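Local coordinates for protein MxaA (Stigmatella aurantiaca, PDB 4W4T) that supplies the terminal reductase domain of the myxalamid PKS-NRPS assembly line, which binds NADPH and probably releases the carrier-bound product as a primary alcohol, at residues Val311-Val316 and Thr393-Val398; Lys199-Glu204 and Met376-Ser381; Lys134-Leu139 and Leu174-Arg179; Leu55-Leu60 and Glu141-Ile146. All coordinates share one frame; numbering follows the deposited sequence.

How the interactions relate
From the N terminus, interaction 4 comes first: it brings 55-60 against 141-146, closing a loop of 80 residues and pairing two neighbouring strands of the central parallel sheet. Before it closes, interaction 3 opens at 134-139 and ends at 174-179, so the two cross; they share helix 133-142, and Leu176 packs on Leu59 between them. Further on, interaction 2 runs from 199-204 to 376-381 and crosses interaction 1, which joins 311-316 to 393-398. This second pair touches through Val311, Cys379 and Ser381, and ties C-terminal loops to those following strands 185-188 and 307-310. Interactions 1 and 3 lie on opposite sides of the chain's centre, their own centres about 38 Å apart.

Interaction 1. Residues Val311-Val316 and Thr393-Val398; sequences VNPQFV and TSCPSV
Two side-chain carboxamides of 311-316, those of Asn312 and Gln314, do most of the work against 393-398. Over one face of the Asn312 amide sits Cys395 SG, almost directly above CG at 3.6 Å. On the other side of that plane the backbone N of Gln314 comes in toward OD1, lifted 37° out of the plane. The Gln314 amide meets backbone instead. Its OE1 takes the N-H of Val398 in the carbonyl plane, on a lone pair, over 3.0 Å and nearly straight at 168°. Its NE2 turns to Val398 O in a weak bond of 3.5 Å, so one residue's N-H and C=O are both answered by one amide. With CG anti to the backbone N (chi1 168°) and a bend at the next torsion, the Gln314 chain reaches across to that strip of backbone.

Asn312 ND2 gives a weak bond to Pro396 O at 3.1 Å, while Leu284 O is its stronger partner, and the methyl Val398 CG2 lies 3.5 Å from the same nitrogen. A water placed 2.7 Å from Asn312 OD1 also reaches Cys395 O. Apolar contacts close the two ends: Pro313 CD rests on Cys395 CB, and Val316 meets Val398 CG1 at about a right angle. Neither segment is helix or strand here. Asn312 OD1 accepting from Gln314 N makes an Asx turn, which follows strand 307-310 of the Rossmann-type sheet and receives the loop leading into helix 400-412.

Interaction 2. Residues Lys199-Glu204 and Met376-Ser381; sequences KAPIRE and MVVCDS
Ile202 and Val378 share the first backbone bond: Ile202 N gives its hydrogen to Val378 O at 2.9 Å, nearly straight at 164°. In return Ile202 O accepts from Asp380 N, also at 2.9 Å, so both polar backbone atoms of Ile202 are taken up by the residues flanking Cys379. Val378 O receives a second, softer approach from Pro201 CA at 3.3 Å. The carboxylates of Glu204 and Asp380 stand 4.2 Å apart, OE1 to OD2, and water 2 reconciles these like charges. It donates to Glu204 OE1 and to Asp380 OD2, each at 2.6 Å, while accepting from Glu204 N. Outside partners take up more of these oxygens: Glu204 OE1 takes the N-H of Asp383, OE2 serves Thr384 OG1 and His309 N, and Asp380 OD2 takes Gly382 N. Replacing Glu204 by a leucine would probably leave His309 N and Asp383 N without acceptors and strip the water of one of its two carboxylates. The side chains of Ile202 and Val377 cross at about a right angle, CD1 to CG2 3.9 Å. The pairing of Ile202 with Cys379 is an isolated beta bridge, joining the loop between strand 185-188 and helix 217-234 to the loop that leads into helix 382-388.

Interaction 3. Residues Lys134-Leu139 and Leu174-Arg179; sequences KEFQRL and LRLATR. With ACT (acetate ion), chain C.
Phe136 and Leu176 make the heart of this helix-to-helix contact. The Phe136 CG stands anti to the backbone N (chi1 -170°), which swings the ring across toward the other helix although the bond from its CA sets off to one side. The ring's tip, CZ, then presses against the backbone of Leu176, 3.6 Å from its CA. Leu176 answers with both of its methyls: CD1 sits over one ring face in a CH-pi contact, 4.2 Å from the centroid and 21° off the normal, while CD2 points on to Leu139 CD2 at 3.7 Å, the two leucines meeting at about a right angle.

Helix 133-142 leads into strand 145-148 of the Rossmann-type parallel sheet, and helix 159-177 follows that strand, so the contact packs together the helices before and after one strand. Leu128 and Leu131, from the loop ahead of the first helix, lie against Phe136 and Leu139.

Just past the end of helix 159-177, Arg179 folds back through bends at its second and third torsions. This sets one face of its guanidinium against the rim of Phe136, whose CE2 stands 3.7 Å above the guanidinium plane. The planes are 67° apart, so the ring's edge faces the flat cation, and this is no parallel stack. Arg179 NH1 gives a hydrogen bond to OXT of an acetate, probably from the crystallisation liquor, at 3.0 Å, and another to water 3. That water donates in turn to Gln137 OE1 at 2.7 Å, while Gln137 NE2 is held by Glu141.

Interaction 4. Residues Leu55-Leu60 and Glu141-Ile146; sequences LRTILL and EEIDAI
The Arg56 guanidinium presents its NE edge to Asp144, so that each carboxylate oxygen has a nitrogen of its own. NE meets OD2 on its syn lone pair at 3.1 Å, almost straight at 174°, and NH2 meets OD1 at 2.8 Å, the two bonds together making a two-pronged salt bridge. Guanidinium and carboxylate lie nearly coplanar, 19° apart. The anti lone pair of OD2 is used as well, by the backbone N of Arg56 at 2.7 Å, so one residue holds that oxygen from two sides. Leu55 CD2 packs along the CB of Asp144.

Next comes Thr57, whose chi1 of 59° sets OG1 between its own backbone N and carbonyl carbon. From there the hydroxyl gives its hydrogen to Glu142 O in a short bond of 2.5 Å, at the end of helix 133-142. Thr57 O accepts from Asp144 N at 3.1 Å and more weakly from Ala145 N. Beyond this the chains become neighbouring parallel strands of the Rossmann-type sheet, with Leu59 N bonded to Ala145 O at 2.8 Å. Ile143 CG2 lies against Leu59 CB, and Leu176 of helix 159-177 packs against Leu59. Strand 82-87 pairs with 57-61 too, and Tyr84 touches Thr57 and Ile143.

With a leucine in place of Asp144, the Arg56 guanidinium would probably lose its mate and be freer to turn, and the backbone N of Arg56 would be left without this acceptor. Arg181 adds a second salt bridge to OD1, so the buried carboxylate, facing two arginines and a backbone N-H, is likely to stay ionised.

Interaction 1. Residues Val311-Val316 and Thr393-Val398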
loop_
_atom_site.group_PDB
_atom_site.type_symbol
_atom_site.label_atom_id
_atom_site.label_comp_id
_atom_site.label_asym_id
_atom_site.label_seq_id
_atom_site.Cartn_x
_atom_site.Cartn_y
_atom_site.Cartn_z
ATOM N N VAL A 311 -4.673 3.091 28.872
ATOM C CA VAL A 311 -5.351 1.976 28.237
ATOM C C VAL A 311 -6.620 1.668 29.008
ATOM O O VAL A 311 -6.753 2.032 30.174
ATOM C CB VAL A 311 -4.462 0.721 28.196
ATOM C CG1 VAL A 311 -3.146 1.016 27.438
ATOM C CG2 VAL A 311 -4.158 0.253 29.619
ATOM N N ASN A 312 -7.551 0.993 28.355
ATOM C CA ASN A 312 -8.743 0.523 29.035
ATOM C C ASN A 312 -8.347 -0.565 30.030
ATOM O O ASN A 312 -7.767 -1.581 29.641
ATOM C CB ASN A 312 -9.764 0.007 28.023
ATOM C CG ASN A 312 -11.181 0.004 28.576
ATOM O OD1 ASN A 312 -11.388 -0.244 29.760
ATOM N ND2 ASN A 312 -12.152 0.299 27.725
ATOM N N PRO A 313 -8.647 -0.354 31.323
ATOM C CA PRO A 313 -8.371 -1.372 32.345
ATOM C C PRO A 313 -9.115 -2.686 32.085
ATOM O O PRO A 313 -8.678 -3.740 32.550
ATOM C CB PRO A 313 -8.871 -0.716 33.644
ATOM C CG PRO A 313 -8.927 0.742 33.342
ATOM C CD PRO A 313 -9.299 0.835 31.898
ATOM N N GLN A 314 -10.226 -2.619 31.357
ATOM C CA GLN A 314 -11.017 -3.811 31.046
ATOM C C GLN A 314 -10.830 -4.203 29.580
ATOM O O GLN A 314 -11.146 -3.423 28.695
ATOM C CB GLN A 314 -12.504 -3.559 31.352
ATOM C CG GLN A 314 -13.499 -4.613 30.797
ATOM C CD GLN A 314 -14.524 -4.030 29.794
ATOM O OE1 GLN A 314 -14.377 -2.898 29.304
ATOM N NE2 GLN A 314 -15.567 -4.813 29.484
ATOM N N PHE A 315 -10.292 -5.385 29.311
ATOM C CA PHE A 315 -10.169 -5.831 27.918
ATOM C C PHE A 315 -11.515 -6.333 27.401
ATOM O O PHE A 315 -12.423 -6.626 28.177
ATOM C CB PHE A 315 -9.110 -6.939 27.772
ATOM C CG PHE A 315 -9.515 -8.254 28.394
ATOM C CD1 PHE A 315 -10.268 -9.183 27.683
ATOM C CD2 PHE A 315 -9.143 -8.561 29.688
ATOM C CE1 PHE A 315 -10.650 -10.389 28.265
ATOM C CE2 PHE A 315 -9.517 -9.765 30.271
ATOM C CZ PHE A 315 -10.266 -10.681 29.558
ATOM N N VAL A 316 -11.643 -6.439 26.087
ATOM C CA VAL A 316 -12.816 -7.073 25.510
ATOM C C VAL A 316 -12.312 -8.249 24.673
ATOM O O VAL A 316 -11.214 -8.193 24.127
ATOM C CB VAL A 316 -13.652 -6.072 24.655
ATOM C CG1 VAL A 316 -12.879 -5.629 23.438
ATOM C CG2 VAL A 316 -14.984 -6.688 24.237
ATOM N N THR A 393 -12.002 11.207 36.307
ATOM C CA THR A 393 -11.548 10.621 35.041
ATOM C C THR A 393 -11.398 9.112 35.166
ATOM O O THR A 393 -10.557 8.603 35.916
ATOM C CB THR A 393 -10.223 11.244 34.574
ATOM O OG1 THR A 393 -10.422 12.648 34.371
ATOM C CG2 THR A 393 -9.745 10.596 33.254
ATOM N N SER A 394 -12.248 8.411 34.426
ATOM C CA SER A 394 -12.317 6.960 34.463
ATOM C C SER A 394 -12.639 6.489 33.057
ATOM O O SER A 394 -13.415 7.129 32.358
ATOM C CB SER A 394 -13.387 6.505 35.465
ATOM O OG SER A 394 -13.520 5.098 35.497
ATOM N N CYS A 395 -12.052 5.375 32.638
ATOM C CA CYS A 395 -12.244 4.899 31.277
ATOM C C CYS A 395 -13.597 4.217 31.104
ATOM O O CYS A 395 -13.979 3.382 31.919
ATOM C CB CYS A 395 -11.128 3.936 30.895
ATOM S SG CYS A 395 -11.082 3.534 29.135
ATOM N N PRO A 396 -14.340 4.595 30.057
ATOM C CA PRO A 396 -15.608 3.917 29.771
ATOM C C PRO A 396 -15.396 2.434 29.488
ATOM O O PRO A 396 -14.362 2.024 28.961
ATOM C CB PRO A 396 -16.134 4.646 28.533
ATOM C CG PRO A 396 -15.466 5.997 28.566
ATOM C CD PRO A 396 -14.123 5.770 29.200
ATOM N N SER A 397 -16.375 1.627 29.880
ATOM C CA SER A 397 -16.374 0.206 29.586
ATOM C C SER A 397 -16.701 -0.051 28.127
ATOM O O SER A 397 -17.462 0.701 27.509
ATOM C CB SER A 397 -17.401 -0.528 30.454
ATOM O OG SER A 397 -17.223 -0.207 31.818
ATOM N N VAL A 398 -16.146 -1.124 27.578
ATOM C CA VAL A 398 -16.545 -1.548 26.246
ATOM C C VAL A 398 -17.756 -2.460 26.421
ATOM O O VAL A 398 -17.675 -3.499 27.080
ATOM C CB VAL A 398 -15.424 -2.265 25.498
ATOM C CG1 VAL A 398 -15.911 -2.717 24.106
ATOM C CG2 VAL A 398 -14.220 -1.345 25.355
HETATM O O HOH W 1 -13.163 0.376 31.677
#

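Interaction 2. Residues Lys199-Glu204 and Met376-Ser381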
loop_
_atom_site.group_PDB
_atom_site.type_symbol
_atom_site.label_atom_id
_atom_site.label_comp_id
_atom_site.label_asym_id
_atom_site.label_seq_id
_atom_site.Cartn_x
_atom_site.Cartn_y
_atom_site.Cartn_z
ATOM N N LYS A 199 2.614 -12.210 27.753
ATOM C CA LYS A 199 1.402 -12.592 28.411
ATOM C C LYS A 199 0.947 -11.651 29.514
ATOM O O LYS A 199 -0.155 -11.260 29.551
ATOM C CB LYS A 199 1.504 -13.990 28.998
ATOM C CG LYS A 199 0.216 -14.449 29.629
ATOM C CD LYS A 199 0.207 -14.270 31.121
ATOM C CE LYS A 199 -1.064 -14.841 31.758
ATOM N NZ LYS A 199 -0.931 -14.710 33.211
ATOM N N ALA A 200 1.832 -11.348 30.425
ATOM C CA ALA A 200 1.512 -10.576 31.616
ATOM C C ALA A 200 1.410 -9.106 31.246
ATOM O O ALA A 200 2.154 -8.634 30.377
ATOM C CB ALA A 200 2.546 -10.791 32.695
ATOM N N PRO A 201 0.456 -8.395 31.865
ATOM C CA PRO A 201 0.315 -6.953 31.627
ATOM C C PRO A 201 1.626 -6.236 31.923
ATOM O O PRO A 201 2.206 -6.399 32.997
ATOM C CB PRO A 201 -0.790 -6.542 32.599
ATOM C CG PRO A 201 -1.587 -7.822 32.800
ATOM C CD PRO A 201 -0.574 -8.912 32.784
ATOM N N ILE A 202 2.124 -5.476 30.957
ATOM C CA ILE A 202 3.416 -4.834 31.138
ATOM C C ILE A 202 3.259 -3.632 32.062
ATOM O O ILE A 202 2.366 -2.797 31.872
ATOM C CB ILE A 202 4.031 -4.424 29.789
ATOM C CG1 ILE A 202 4.313 -5.674 28.951
ATOM C CG2 ILE A 202 5.319 -3.620 30.004
ATOM C CD1 ILE A 202 4.816 -5.387 27.554
ATOM N N ARG A 203 4.119 -3.557 33.077
ATOM C CA ARG A 203 4.013 -2.505 34.083
ATOM C C ARG A 203 4.512 -1.175 33.550
ATOM O O ARG A 203 5.447 -1.119 32.760
ATOM C CB ARG A 203 4.803 -2.860 35.345
ATOM C CG ARG A 203 4.300 -4.086 36.076
ATOM C CD ARG A 203 5.165 -4.347 37.290
ATOM N NE ARG A 203 5.356 -3.127 38.069
ATOM C CZ ARG A 203 4.491 -2.681 38.974
ATOM N NH1 ARG A 203 3.375 -3.362 39.222
ATOM N NH2 ARG A 203 4.742 -1.561 39.636
ATOM N N GLU A 204 3.875 -0.110 34.015
ATOM C CA GLU A 204 4.231 1.244 33.636
ATOM C C GLU A 204 5.659 1.585 34.041
ATOM O O GLU A 204 6.328 2.352 33.343
ATOM C CB GLU A 204 3.228 2.228 34.253
ATOM C CG GLU A 204 1.838 2.080 33.634
ATOM C CD GLU A 204 0.704 2.487 34.547
ATOM O OE1 GLU A 204 0.608 1.939 35.668
ATOM O OE2 GLU A 204 -0.105 3.347 34.131
HETATM N N MSE A 376 -0.706 -8.841 20.154
HETATM C CA MSE A 376 -0.965 -7.495 20.659
HETATM C C MSE A 376 -0.358 -7.332 22.049
HETATM O O MSE A 376 0.058 -8.312 22.667
HETATM C CB MSE A 376 -2.462 -7.218 20.664
HETATM C CG MSE A 376 -3.033 -7.280 19.258
HETATM SE SE MSE A 376 -4.925 -6.877 19.217
HETATM C CE MSE A 376 -5.371 -7.692 17.489
ATOM N N VAL A 377 -0.266 -6.095 22.523
ATOM C CA VAL A 377 0.323 -5.860 23.829
ATOM C C VAL A 377 -0.759 -5.715 24.893
ATOM O O VAL A 377 -1.829 -5.173 24.643
ATOM C CB VAL A 377 1.231 -4.602 23.824
ATOM C CG1 VAL A 377 0.457 -3.396 23.387
ATOM C CG2 VAL A 377 1.837 -4.383 25.194
ATOM N N VAL A 378 -0.475 -6.239 26.075
ATOM C CA VAL A 378 -1.347 -6.072 27.223
ATOM C C VAL A 378 -0.597 -5.257 28.259
ATOM O O VAL A 378 0.534 -5.594 28.593
ATOM C CB VAL A 378 -1.770 -7.430 27.806
ATOM C CG1 VAL A 378 -2.750 -7.245 28.950
ATOM C CG2 VAL A 378 -2.361 -8.286 26.719
ATOM N N CYS A 379 -1.225 -4.185 28.744
ATOM C CA CYS A 379 -0.589 -3.213 29.636
ATOM C C CYS A 379 -1.281 -3.114 30.976
ATOM O O CYS A 379 -2.512 -3.120 31.045
ATOM C CB CYS A 379 -0.585 -1.816 29.007
ATOM S SG CYS A 379 0.451 -1.746 27.581
ATOM N N ASP A 380 -0.482 -3.010 32.030
ATOM C CA ASP A 380 -1.009 -2.694 33.354
ATOM C C ASP A 380 -1.198 -1.187 33.472
ATOM O O ASP A 380 -0.448 -0.424 32.862
ATOM C CB ASP A 380 -0.075 -3.206 34.444
ATOM C CG ASP A 380 -0.636 -2.980 35.836
ATOM O OD1 ASP A 380 -1.575 -3.710 36.214
ATOM O OD2 ASP A 380 -0.155 -2.069 36.541
ATOM N N SER A 381 -2.198 -0.754 34.242
ATOM C CA SER A 381 -2.471 0.676 34.384
ATOM C C SER A 381 -2.698 1.091 35.839
ATOM O O SER A 381 -3.337 2.115 36.115
ATOM C CB SER A 381 -3.679 1.068 33.530
ATOM O OG SER A 381 -4.802 0.242 33.798
HETATM O O HOH W 2 1.765 -0.406 36.013
#

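Interaction 3. Residues Lys134-Leu139 and Leu174-Arg179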
loop_
_atom_site.group_PDB
_atom_site.type_symbol
_atom_site.label_atom_id
_atom_site.label_comp_id
_atom_site.label_asym_id
_atom_site.label_seq_id
_atom_site.Cartn_x
_atom_site.Cartn_y
_atom_site.Cartn_z
ATOM N N LYS A 134 15.406 33.325 14.876
ATOM C CA LYS A 134 14.805 34.411 15.635
ATOM C C LYS A 134 13.457 33.969 16.213
ATOM O O LYS A 134 13.150 34.232 17.370
ATOM C CB LYS A 134 14.626 35.654 14.765
ATOM C CG LYS A 134 14.397 36.909 15.585
ATOM C CD LYS A 134 14.336 38.164 14.724
ATOM C CE LYS A 134 13.904 39.356 15.569
ATOM N NZ LYS A 134 13.378 40.462 14.718
ATOM N N GLU A 135 12.665 33.297 15.395
ATOM C CA GLU A 135 11.360 32.808 15.835
ATOM C C GLU A 135 11.493 31.749 16.918
ATOM O O GLU A 135 10.714 31.726 17.880
ATOM C CB GLU A 135 10.577 32.236 14.658
ATOM C CG GLU A 135 10.077 33.290 13.683
ATOM C CD GLU A 135 9.650 32.708 12.333
ATOM O OE1 GLU A 135 9.892 31.502 12.063
ATOM O OE2 GLU A 135 9.067 33.471 11.532
ATOM N N PHE A 136 12.473 30.862 16.761
ATOM C CA PHE A 136 12.688 29.803 17.741
ATOM C C PHE A 136 13.110 30.411 19.084
ATOM O O PHE A 136 12.648 29.993 20.152
ATOM C CB PHE A 136 13.731 28.802 17.229
ATOM C CG PHE A 136 13.850 27.549 18.068
ATOM C CD1 PHE A 136 12.941 26.509 17.920
ATOM C CD2 PHE A 136 14.884 27.404 18.977
ATOM C CE1 PHE A 136 13.059 25.352 18.676
ATOM C CE2 PHE A 136 15.004 26.261 19.756
ATOM C CZ PHE A 136 14.085 25.231 19.609
ATOM N N GLN A 137 13.972 31.421 19.028
ATOM C CA GLN A 137 14.389 32.105 20.238
ATOM C C GLN A 137 13.190 32.767 20.914
ATOM O O GLN A 137 13.048 32.719 22.138
ATOM C CB GLN A 137 15.478 33.160 19.929
ATOM C CG GLN A 137 15.804 34.020 21.133
ATOM C CD GLN A 137 16.366 33.244 22.304
ATOM O OE1 GLN A 137 17.041 32.234 22.130
ATOM N NE2 GLN A 137 16.106 33.730 23.524
ATOM N N ARG A 138 12.317 33.370 20.120
ATOM C CA ARG A 138 11.124 34.014 20.684
ATOM C C ARG A 138 10.202 32.984 21.345
ATOM O O ARG A 138 9.705 33.192 22.456
ATOM C CB ARG A 138 10.360 34.780 19.603
ATOM C CG ARG A 138 9.141 35.532 20.121
ATOM C CD ARG A 138 8.624 36.531 19.087
ATOM N NE ARG A 138 8.039 35.889 17.907
ATOM C CZ ARG A 138 8.630 35.788 16.713
ATOM N NH1 ARG A 138 9.849 36.287 16.502
ATOM N NH2 ARG A 138 7.993 35.183 15.716
ATOM N N LEU A 139 9.984 31.869 20.658
ATOM C CA LEU A 139 9.137 30.815 21.209
ATOM C C LEU A 139 9.747 30.290 22.510
ATOM O O LEU A 139 9.026 29.986 23.464
ATOM C CB LEU A 139 8.954 29.685 20.191
ATOM C CG LEU A 139 7.848 28.666 20.468
ATOM C CD1 LEU A 139 6.489 29.329 20.374
ATOM C CD2 LEU A 139 7.946 27.486 19.493
ATOM N N LEU A 174 12.665 18.854 22.593
ATOM C CA LEU A 174 13.539 18.839 23.767
ATOM C C LEU A 174 14.489 20.030 23.748
ATOM O O LEU A 174 14.803 20.597 24.786
ATOM C CB LEU A 174 14.338 17.541 23.850
ATOM C CG LEU A 174 13.467 16.306 24.117
ATOM C CD1 LEU A 174 14.286 15.015 23.986
ATOM C CD2 LEU A 174 12.820 16.403 25.508
ATOM N N ARG A 175 14.937 20.398 22.558
ATOM C CA ARG A 175 15.762 21.593 22.387
ATOM C C ARG A 175 15.038 22.852 22.876
ATOM O O ARG A 175 15.600 23.672 23.594
ATOM C CB ARG A 175 16.145 21.742 20.915
ATOM C CG ARG A 175 17.309 22.653 20.680
ATOM C CD ARG A 175 17.640 22.784 19.185
ATOM N NE ARG A 175 17.906 21.498 18.524
ATOM C CZ ARG A 175 19.022 20.786 18.683
ATOM N NH1 ARG A 175 19.979 21.199 19.510
ATOM N NH2 ARG A 175 19.178 19.650 18.029
ATOM N N LEU A 176 13.791 23.006 22.463
ATOM C CA LEU A 176 12.984 24.150 22.876
ATOM C C LEU A 176 12.747 24.133 24.385
ATOM O O LEU A 176 12.786 25.172 25.055
ATOM C CB LEU A 176 11.655 24.152 22.117
ATOM C CG LEU A 176 10.661 25.258 22.470
ATOM C CD1 LEU A 176 11.181 26.616 22.003
ATOM C CD2 LEU A 176 9.287 24.971 21.891
ATOM N N ALA A 177 12.517 22.942 24.928
ATOM C CA ALA A 177 12.233 22.785 26.352
ATOM C C ALA A 177 13.448 23.129 27.215
ATOM O O ALA A 177 13.315 23.365 28.413
ATOM C CB ALA A 177 11.768 21.360 26.643
ATOM N N THR A 178 14.636 23.163 26.608
ATOM C CA THR A 178 15.841 23.487 27.355
ATOM C C THR A 178 16.488 24.792 26.884
ATOM O O THR A 178 17.579 25.126 27.328
ATOM C CB THR A 178 16.895 22.360 27.263
ATOM O OG1 THR A 178 17.170 22.071 25.882
ATOM C CG2 THR A 178 16.404 21.098 27.970
ATOM N N ARG A 179 15.819 25.517 25.992
ATOM C CA ARG A 179 16.366 26.761 25.441
ATOM C C ARG A 179 15.844 27.968 26.220
ATOM O O ARG A 179 14.634 28.138 26.359
ATOM C CB ARG A 179 16.008 26.902 23.960
ATOM C CG ARG A 179 16.579 28.165 23.270
ATOM C CD ARG A 179 18.088 28.074 23.093
ATOM N NE ARG A 179 18.485 26.853 22.387
ATOM C CZ ARG A 179 18.641 26.735 21.067
ATOM N NH1 ARG A 179 18.426 27.756 20.242
ATOM N NH2 ARG A 179 18.992 25.559 20.568
HETATM C C ACT C . 19.743 26.248 16.906
HETATM O O ACT C . 19.901 26.166 15.642
HETATM O OXT ACT C . 19.394 27.336 17.478
HETATM C CH3 ACT C . 19.995 25.039 17.762
HETATM O O HOH W 3 18.259 30.590 20.369
#

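Interaction 4. Residues Leu55-Leu60 and Glu141-Ile146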
loop_
_atom_site.group_PDB
_atom_site.type_symbol
_atom_site.label_atom_id
_atom_site.label_comp_id
_atom_site.label_asym_id
_atom_site.label_seq_id
_atom_site.Cartn_x
_atom_site.Cartn_y
_atom_site.Cartn_z
ATOM N N LEU A 55 0.729 28.649 35.078
ATOM C CA LEU A 55 1.142 28.532 33.676
ATOM C C LEU A 55 0.442 29.572 32.823
ATOM O O LEU A 55 -0.789 29.606 32.762
ATOM C CB LEU A 55 0.827 27.144 33.111
ATOM C CG LEU A 55 1.555 25.883 33.594
ATOM C CD1 LEU A 55 0.999 24.669 32.875
ATOM C CD2 LEU A 55 3.058 25.977 33.398
ATOM N N ARG A 56 1.230 30.398 32.140
ATOM C CA ARG A 56 0.681 31.467 31.319
ATOM C C ARG A 56 0.453 30.988 29.880
ATOM O O ARG A 56 -0.493 31.404 29.212
ATOM C CB ARG A 56 1.616 32.685 31.349
ATOM C CG ARG A 56 1.886 33.258 32.747
ATOM C CD ARG A 56 3.161 34.097 32.765
ATOM N NE ARG A 56 4.312 33.239 32.531
ATOM C CZ ARG A 56 5.580 33.630 32.583
ATOM N NH1 ARG A 56 5.907 34.886 32.885
ATOM N NH2 ARG A 56 6.528 32.743 32.348
ATOM N N THR A 57 1.335 30.109 29.408
ATOM C CA THR A 57 1.333 29.685 28.010
ATOM C C THR A 57 1.705 28.224 27.850
ATOM O O THR A 57 2.493 27.682 28.621
ATOM C CB THR A 57 2.345 30.477 27.176
ATOM O OG1 THR A 57 3.628 30.262 27.755
ATOM C CG2 THR A 57 2.029 31.969 27.179
ATOM N N ILE A 58 1.152 27.609 26.819
ATOM C CA ILE A 58 1.382 26.199 26.540
ATOM C C ILE A 58 1.590 25.983 25.053
ATOM O O ILE A 58 0.847 26.519 24.229
ATOM C CB ILE A 58 0.186 25.337 27.031
ATOM C CG1 ILE A 58 0.149 25.333 28.562
ATOM C CG2 ILE A 58 0.273 23.939 26.440
ATOM C CD1 ILE A 58 -1.080 24.643 29.185
ATOM N N LEU A 59 2.604 25.202 24.692
ATOM C CA LEU A 59 2.752 24.796 23.306
ATOM C C LEU A 59 2.183 23.394 23.083
ATOM O O LEU A 59 2.590 22.444 23.748
ATOM C CB LEU A 59 4.216 24.824 22.876
ATOM C CG LEU A 59 4.451 24.315 21.447
ATOM C CD1 LEU A 59 3.863 25.248 20.405
ATOM C CD2 LEU A 59 5.939 24.070 21.177
ATOM N N LEU A 60 1.246 23.284 22.153
ATOM C CA LEU A 60 0.680 21.987 21.783
ATOM C C LEU A 60 1.114 21.602 20.380
ATOM O O LEU A 60 0.941 22.360 19.434
ATOM C CB LEU A 60 -0.853 22.012 21.860
ATOM C CG LEU A 60 -1.594 20.730 21.445
ATOM C CD1 LEU A 60 -1.183 19.542 22.322
ATOM C CD2 LEU A 60 -3.109 20.962 21.498
ATOM N N GLU A 141 11.224 31.911 24.682
ATOM C CA GLU A 141 11.000 32.882 25.758
ATOM C C GLU A 141 9.546 32.858 26.231
ATOM O O GLU A 141 9.248 33.151 27.392
ATOM C CB GLU A 141 11.368 34.296 25.290
ATOM C CG GLU A 141 12.839 34.493 25.007
ATOM C CD GLU A 141 13.110 35.703 24.118
ATOM O OE1 GLU A 141 12.139 36.382 23.703
ATOM O OE2 GLU A 141 14.300 35.957 23.822
ATOM N N GLU A 142 8.644 32.504 25.323
ATOM C CA GLU A 142 7.215 32.676 25.565
ATOM C C GLU A 142 6.528 31.472 26.231
ATOM O O GLU A 142 5.622 31.643 27.060
ATOM C CB GLU A 142 6.531 33.022 24.244
ATOM C CG GLU A 142 7.007 34.372 23.692
ATOM C CD GLU A 142 6.151 34.910 22.556
ATOM O OE1 GLU A 142 5.381 34.136 21.948
ATOM O OE2 GLU A 142 6.247 36.123 22.274
ATOM N N ILE A 143 6.988 30.267 25.913
ATOM C CA ILE A 143 6.278 29.041 26.320
ATOM C C ILE A 143 6.610 28.559 27.719
ATOM O O ILE A 143 7.784 28.441 28.074
ATOM C CB ILE A 143 6.578 27.890 25.344
ATOM C CG1 ILE A 143 6.153 28.277 23.937
ATOM C CG2 ILE A 143 5.875 26.573 25.813
ATOM C CD1 ILE A 143 4.697 28.665 23.815
ATOM N N ASP A 144 5.584 28.256 28.520
ATOM C CA ASP A 144 5.833 27.775 29.872
ATOM C C ASP A 144 5.909 26.253 29.922
ATOM O O ASP A 144 6.680 25.689 30.694
ATOM C CB ASP A 144 4.744 28.264 30.847
ATOM C CG ASP A 144 4.857 29.763 31.170
ATOM O OD1 ASP A 144 5.922 30.375 30.926
ATOM O OD2 ASP A 144 3.881 30.326 31.701
ATOM N N ALA A 145 5.092 25.598 29.114
ATOM C CA ALA A 145 5.048 24.137 29.119
ATOM C C ALA A 145 4.657 23.584 27.744
ATOM O O ALA A 145 4.069 24.277 26.903
ATOM C CB ALA A 145 4.086 23.643 30.209
ATOM N N ILE A 146 5.021 22.331 27.504
ATOM C CA ILE A 146 4.831 21.710 26.197
ATOM C C ILE A 146 4.055 20.397 26.302
ATOM O O ILE A 146 4.409 19.526 27.091
ATOM C CB ILE A 146 6.185 21.415 25.510
ATOM C CG1 ILE A 146 6.974 22.712 25.317
ATOM C CG2 ILE A 146 5.961 20.732 24.154
ATOM C CD1 ILE A 146 8.472 22.516 25.257
#